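Local coordinates for sensor histidine kinase PdtaS (PDB 2YKF), which probably senses cyclic di-GMP through its cytosolic sensor region and autophosphorylates on histidine, activating the PdtaR/PdtaS two-component cascade during nutrient starvation, at residues N80-P83 and L84-A87; H143-T146 and A147-C151; V234-H237 and V238-L241. One frame throughout, in Å; residues are numbered along the deposited sequence.

Contact 1. Residues N80-P83 and L84-A87; sequences NSMP and LVAA
Met82 and Val85 meet through their beta carbons, Met82 CB lying 4.1 Å from Val85 CB and about as far from Val85 CG2. Met82 CG stands anti to its own carbonyl carbon (chi1 -43°), and the chain then bends at chi3, keeping SD and CE close by, each about 4.3 Å from Val85 CG2. Val85 places CG2 beside its backbone N, on the Met82 side. Both side chains reach Trp45 of strand 41-47 and Leu53 of strand 53-59, so the start of helix 83-90 rests on the antiparallel sheet of the GAF domain.

Met82 holds the N-cap position of this helix, and Pro83 follows as its first residue. The first turn is closed by Ala86 N, which donates to Met82 O at 3.0 Å in a nearly straight bond, and by Ala87 N, which donates to Pro83 O at 2.9 Å with the donor tilted 19° from the carbonyl plane. Ala86 CB sits 3.5 Å from Pro83 O. Pro83 has no N-H needing an acceptor in the first turn. Met82, for its part, gives its carbonyl to the helix and its apolar side chain to the sheet.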
loop_
_atom_site.group_PDB
_atom_site.type_symbol
_atom_site.label_atom_id
_atom_site.label_comp_id
_atom_site.label_asym_id
_atom_site.label_seq_id
_atom_site.Cartn_x
_atom_site.Cartn_y
_atom_site.Cartn_z
ATOM N N ASN A 80 21.384 16.504 -23.923
ATOM C CA ASN A 80 20.833 17.847 -24.156
ATOM C C ASN A 80 19.332 17.819 -24.402
ATOM O O ASN A 80 18.698 18.870 -24.403
ATOM C CB ASN A 80 21.599 18.637 -25.250
ATOM C CG ASN A 80 21.027 18.407 -26.647
ATOM O OD1 ASN A 80 20.016 19.015 -27.034
ATOM N ND2 ASN A 80 21.665 17.516 -27.407
ATOM N N SER A 81 18.738 16.619 -24.546
ATOM C CA SER A 81 17.266 16.543 -24.611
ATOM C C SER A 81 16.639 16.698 -23.234
ATOM O O SER A 81 15.435 16.962 -23.126
ATOM C CB SER A 81 16.764 15.276 -25.313
ATOM O OG SER A 81 17.018 14.107 -24.553
ATOM N N MET A 82 17.475 16.566 -22.199
ATOM C CA MET A 82 17.070 16.843 -20.797
ATOM C C MET A 82 18.091 17.741 -20.077
ATOM O O MET A 82 18.760 17.291 -19.137
ATOM C CB MET A 82 16.912 15.527 -19.991
ATOM C CG MET A 82 16.199 14.376 -20.705
ATOM S SD MET A 82 15.536 13.244 -19.445
ATOM C CE MET A 82 14.042 14.165 -19.056
ATOM N N PRO A 83 18.245 18.998 -20.541
ATOM C CA PRO A 83 19.239 19.941 -19.999
ATOM C C PRO A 83 19.396 19.965 -18.465
ATOM O O PRO A 83 20.509 19.883 -17.980
ATOM C CB PRO A 83 18.715 21.308 -20.474
ATOM C CG PRO A 83 18.044 21.018 -21.746
ATOM C CD PRO A 83 17.410 19.626 -21.582
ATOM N N LEU A 84 18.298 20.095 -17.720
ATOM C CA LEU A 84 18.384 20.177 -16.240
ATOM C C LEU A 84 18.985 18.893 -15.580
ATOM O O LEU A 84 20.019 18.934 -14.859
ATOM C CB LEU A 84 17.013 20.538 -15.630
ATOM C CG LEU A 84 17.016 20.876 -14.140
ATOM C CD1 LEU A 84 18.333 21.570 -13.692
ATOM C CD2 LEU A 84 15.802 21.685 -13.797
ATOM N N VAL A 85 18.354 17.760 -15.850
ATOM C CA VAL A 85 18.894 16.481 -15.418
ATOM C C VAL A 85 20.387 16.412 -15.701
ATOM O O VAL A 85 21.200 16.132 -14.807
ATOM C CB VAL A 85 18.186 15.323 -16.144
ATOM C CG1 VAL A 85 18.859 13.971 -15.792
ATOM C CG2 VAL A 85 16.660 15.360 -15.837
ATOM N N ALA A 86 20.763 16.682 -16.955
ATOM C CA ALA A 86 22.198 16.697 -17.350
ATOM C C ALA A 86 23.024 17.635 -16.446
ATOM O O ALA A 86 24.119 17.255 -15.962
ATOM C CB ALA A 86 22.345 17.092 -18.872
ATOM N N ALA A 87 22.503 18.834 -16.201
ATOM C CA ALA A 87 23.181 19.836 -15.355
ATOM C C ALA A 87 23.258 19.400 -13.883
ATOM O O ALA A 87 24.214 19.736 -13.182
ATOM C CB ALA A 87 22.453 21.163 -15.433
#

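Contact 2. Residues H143-T146 and A147-C151; sequences HLET and AYRLC
Leu144 and Tyr148 form a CH-pi contact one turn apart at the start of helix 143-161, in the GAF domain and beside the PAS-like domain. Leu144 CD2 sits over the centre of one face of the Tyr148 ring, 3.5 Å from its centroid and only 8° off the ring normal. Leu144 CG, anti to the backbone N (chi1 -179°), stands over Tyr148 CE1 on the same face, 3.8 Å away. Phe183 of the PAS-like domain meets the same tyrosine edge-to-face, Leu37 of helix 18-38 packs on it, and a bound sulfate lies about 3 Å from its side chain. Tyr194 touches Leu144 and Ala147, so this side of the helix bridges the two domains.

On another side, in one of two modelled conformers, Arg149 lies across Glu145 without a salt bridge between them: Glu145 OE1 and Arg149 NH1 are 5.7 Å apart. This arginine chain, extended from CG to NE, carries its guanidinium obliquely past Glu145 CB. Arg139 takes both polar ends, its NH1 forming a salt bridge with Glu145 OE2 and its carbonyl accepting from Arg149 NH2. Thr146 and Leu150 run side by side, with CG2 of Thr146 4.1 Å from CD1 of Leu150, while Thr146 OG1 is hydrogen-bonded to Gly142 O. The backbone bond from Tyr148 N to Leu144 O, 2.9 Å, spans the same turn as the CH-pi pair. Dispersion thus joins leucine to tyrosine, whereas the charged pair one position along appears, tentatively, to be linked through Arg139.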
loop_
_atom_site.group_PDB
_atom_site.type_symbol
_atom_site.label_atom_id
_atom_site.label_comp_id
_atom_site.label_asym_id
_atom_site.label_seq_id
_atom_site.Cartn_x
_atom_site.Cartn_y
_atom_site.Cartn_z
ATOM N N HIS A 143 -4.755 18.513 5.619
ATOM C CA HIS A 143 -3.625 18.282 6.510
ATOM C C HIS A 143 -2.779 17.031 6.199
ATOM O O HIS A 143 -1.522 17.095 6.251
ATOM C CB HIS A 143 -4.064 18.286 7.951
ATOM C CG HIS A 143 -4.555 19.633 8.374
ATOM N ND1 HIS A 143 -5.774 19.828 8.989
ATOM C CD2 HIS A 143 -4.048 20.868 8.135
ATOM C CE1 HIS A 143 -5.963 21.124 9.175
ATOM N NE2 HIS A 143 -4.917 21.774 8.685
ATOM N N LEU A 144 -3.447 15.924 5.864
ATOM C CA LEU A 144 -2.735 14.658 5.546
ATOM C C LEU A 144 -1.812 14.911 4.390
ATOM O O LEU A 144 -0.591 14.660 4.481
ATOM C CB LEU A 144 -3.723 13.527 5.189
ATOM C CG LEU A 144 -3.021 12.180 4.866
ATOM C CD1 LEU A 144 -3.973 11.040 5.275
ATOM C CD2 LEU A 144 -2.602 11.959 3.442
ATOM N N GLU A 145 -2.358 15.462 3.303
ATOM C CA GLU A 145 -1.537 15.699 2.127
ATOM C C GLU A 145 -0.393 16.706 2.380
ATOM O O GLU A 145 0.749 16.516 1.920
ATOM C CB GLU A 145 -2.430 16.157 0.935
ATOM C CG GLU A 145 -3.569 15.096 0.586
ATOM C CD GLU A 145 -4.849 15.074 1.542
ATOM O OE1 GLU A 145 -4.987 15.863 2.537
ATOM O OE2 GLU A 145 -5.734 14.229 1.259
ATOM N N THR A 146 -0.669 17.761 3.134
ATOM C CA THR A 146 0.452 18.626 3.563
ATOM C C THR A 146 1.528 17.904 4.361
ATOM O O THR A 146 2.762 18.027 4.035
ATOM C CB THR A 146 -0.067 19.849 4.354
ATOM O OG1 THR A 146 -1.025 20.507 3.538
ATOM C CG2 THR A 146 1.012 20.750 4.640
ATOM N N ALA A 147 1.119 17.147 5.403
ATOM C CA ALA A 147 2.138 16.435 6.263
ATOM C C ALA A 147 2.976 15.438 5.427
ATOM O O ALA A 147 4.229 15.325 5.557
ATOM C CB ALA A 147 1.401 15.673 7.404
ATOM N N TYR A 148 2.298 14.779 4.481
ATOM C CA TYR A 148 3.013 13.806 3.590
ATOM C C TYR A 148 4.012 14.531 2.687
ATOM O O TYR A 148 5.160 14.073 2.522
ATOM C CB TYR A 148 2.006 13.102 2.683
ATOM C CG TYR A 148 1.305 11.899 3.203
ATOM C CD1 TYR A 148 1.108 11.695 4.529
ATOM C CD2 TYR A 148 0.832 10.931 2.302
ATOM C CE1 TYR A 148 0.455 10.529 4.974
ATOM C CE2 TYR A 148 0.194 9.808 2.746
ATOM C CZ TYR A 148 -0.007 9.628 4.054
ATOM O OH TYR A 148 -0.671 8.502 4.516
ATOM N N ARG A 149 3.572 15.611 2.046
ATOM C CA ARG A 149 4.408 16.360 1.129
ATOM C C ARG A 149 5.607 16.969 1.850
ATOM O O ARG A 149 6.716 16.962 1.338
ATOM C CB ARG A 149 3.570 17.427 0.432
ATOM C CG ARG A 149 2.389 16.822 -0.386
ATOM C CD ARG A 149 1.558 17.902 -1.052
ATOM N NE ARG A 149 0.784 17.332 -2.161
ATOM C CZ ARG A 149 -0.533 17.294 -2.198
ATOM N NH1 ARG A 149 -1.235 17.844 -1.229
ATOM N NH2 ARG A 149 -1.143 16.727 -3.212
ATOM N N LEU A 150 5.388 17.450 3.061
ATOM C CA LEU A 150 6.513 17.994 3.884
ATOM C C LEU A 150 7.548 16.928 4.218
ATOM O O LEU A 150 8.752 17.165 4.149
ATOM C CB LEU A 150 5.979 18.669 5.149
ATOM C CG LEU A 150 5.344 20.083 4.904
ATOM C CD1 LEU A 150 4.722 20.466 6.245
ATOM C CD2 LEU A 150 6.370 21.123 4.488
ATOM N N CYS A 151 7.089 15.732 4.558
ATOM C CA CYS A 151 8.015 14.605 4.800
ATOM C C CYS A 151 8.753 14.200 3.515
ATOM O O CYS A 151 9.954 13.889 3.581
ATOM C CB CYS A 151 7.206 13.424 5.395
ATOM S SG CYS A 151 8.313 12.068 5.986
#

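Contact 3. Residues V234-H237 and V238-L241; sequences VDEH and VQDL
Gln239 NE2 donates to Asp235 OD1 at 2.6 Å, a short and nearly straight bond that spans one turn of helix 228-243. The two flat groups are turned 46° against each other. The acceptor lies in the amide plane of Gln239, yet the nitrogen reaches OD1 from above the carboxylate plane, 39° out of it. Asp235 CG is anti to its backbone N (chi1 -176°), and the glutamine, extended beyond CG, reaches back along the helix to meet it. The other carboxylate oxygen, OD2, is held in a salt bridge by Arg222, so the aspartate is gripped from two directions and its negative charge is probably well stabilised.

Beneath these side chains the same two residues are joined again, Gln239 N donating to Asp235 O at 3.0 Å. Helix 228-243 belongs to the PAS-like domain, where Ile218 of helix 217-221 packs on Val234, Asp235 and Val238, while Leu241 rests on Thr264 and Pro266 of sheet strand 258-269. Thr264 OG1 also forms a hydrogen bond with His237 NE2, tying the imidazole to the sheet. Within the helix, Leu241 N satisfies His237 O at 2.8 Å, and the ring of His237 passes Leu241 obliquely, NE2 lying 4.2 Å from CD1. Val238 N likewise donates to Val234 O, and Asp240 N to Glu236 O. Glu236 bends at chi2, bringing OE1 to 4.4 Å from Asp240 OD1; these like charges probably repel.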
loop_
_atom_site.group_PDB
_atom_site.type_symbol
_atom_site.label_atom_id
_atom_site.label_comp_id
_atom_site.label_asym_id
_atom_site.label_seq_id
_atom_site.Cartn_x
_atom_site.Cartn_y
_atom_site.Cartn_z
ATOM N N VAL A 234 11.117 -0.151 22.773
ATOM C CA VAL A 234 10.540 0.868 21.936
ATOM C C VAL A 234 10.927 2.251 22.434
ATOM O O VAL A 234 11.353 3.109 21.657
ATOM C CB VAL A 234 9.024 0.676 21.875
ATOM C CG1 VAL A 234 8.333 1.947 21.224
ATOM C CG2 VAL A 234 8.800 -0.553 21.063
ATOM N N ASP A 235 10.747 2.464 23.723
ATOM C CA ASP A 235 11.217 3.656 24.426
ATOM C C ASP A 235 12.711 3.975 24.105
ATOM O O ASP A 235 13.031 5.086 23.579
ATOM C CB ASP A 235 10.986 3.471 25.955
ATOM C CG ASP A 235 11.361 4.741 26.774
ATOM O OD1 ASP A 235 12.045 5.640 26.215
ATOM O OD2 ASP A 235 10.936 4.852 27.944
ATOM N N GLU A 236 13.609 3.025 24.346
ATOM C CA GLU A 236 15.042 3.227 24.005
ATOM C C GLU A 236 15.306 3.502 22.514
ATOM O O GLU A 236 16.126 4.342 22.157
ATOM C CB GLU A 236 15.908 2.039 24.454
ATOM C CG GLU A 236 16.105 2.046 25.999
ATOM C CD GLU A 236 16.793 3.342 26.511
ATOM O OE1 GLU A 236 17.776 3.837 25.856
ATOM O OE2 GLU A 236 16.354 3.865 27.577
ATOM N N HIS A 237 14.643 2.754 21.657
ATOM C CA HIS A 237 14.771 2.978 20.219
ATOM C C HIS A 237 14.468 4.391 19.842
ATOM O O HIS A 237 15.278 5.049 19.208
ATOM C CB HIS A 237 13.858 2.069 19.416
ATOM C CG HIS A 237 13.886 2.386 17.956
ATOM N ND1 HIS A 237 15.043 2.302 17.193
ATOM C CD2 HIS A 237 12.915 2.851 17.135
ATOM C CE1 HIS A 237 14.766 2.670 15.951
ATOM N NE2 HIS A 237 13.483 3.015 15.892
ATOM N N VAL A 238 13.316 4.863 20.234
ATOM C CA VAL A 238 12.894 6.199 19.858
ATOM C C VAL A 238 13.853 7.276 20.424
ATOM O O VAL A 238 14.249 8.203 19.695
ATOM C CB VAL A 238 11.437 6.449 20.270
ATOM C CG1 VAL A 238 11.079 7.894 20.094
ATOM C CG2 VAL A 238 10.485 5.599 19.382
ATOM N N GLN A 239 14.276 7.121 21.688
ATOM C CA GLN A 239 15.331 7.998 22.234
ATOM C C GLN A 239 16.598 8.006 21.391
ATOM O O GLN A 239 17.099 9.062 21.135
ATOM C CB GLN A 239 15.698 7.621 23.663
ATOM C CG GLN A 239 14.538 7.748 24.637
ATOM C CD GLN A 239 15.043 7.575 26.069
ATOM O OE1 GLN A 239 16.101 8.106 26.405
ATOM N NE2 GLN A 239 14.320 6.790 26.898
ATOM N N ASP A 240 17.100 6.833 20.990
ATOM C CA ASP A 240 18.276 6.711 20.117
ATOM C C ASP A 240 18.080 7.311 18.718
ATOM O O ASP A 240 19.021 7.862 18.095
ATOM C CB ASP A 240 18.666 5.233 19.926
ATOM C CG ASP A 240 19.264 4.606 21.197
ATOM O OD1 ASP A 240 19.552 5.367 22.152
ATOM O OD2 ASP A 240 19.430 3.356 21.244
ATOM N N LEU A 241 16.879 7.121 18.187
ATOM C CA LEU A 241 16.525 7.619 16.871
ATOM C C LEU A 241 16.721 9.123 16.783
ATOM O O LEU A 241 17.409 9.645 15.867
ATOM C CB LEU A 241 15.034 7.288 16.624
ATOM C CG LEU A 241 14.373 7.503 15.272
ATOM C CD1 LEU A 241 15.022 6.587 14.305
ATOM C CD2 LEU A 241 12.861 7.182 15.435
#

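The three contacts follow one another along the chain without touching. Contacts 1 and 2 both belong to the GAF domain, their centres 29 Å apart; contact 1 starts a short helix against the sheet, whereas contact 2 starts the long helix 143-161 at the boundary with the PAS-like domain. Contact 3 lies within that second domain, its nearest atoms about 12 Å from contact 2 and about 31 Å from contact 1. Contacts 1 and 3 lie on opposite sides of the chain's centre, with 43 Å between their own centres. The sulfate beside contact 2, probably from the crystallisation liquor, does not establish a functional pocket there. The phosphoaccepting histidine predicted for this kinase is absent from the model.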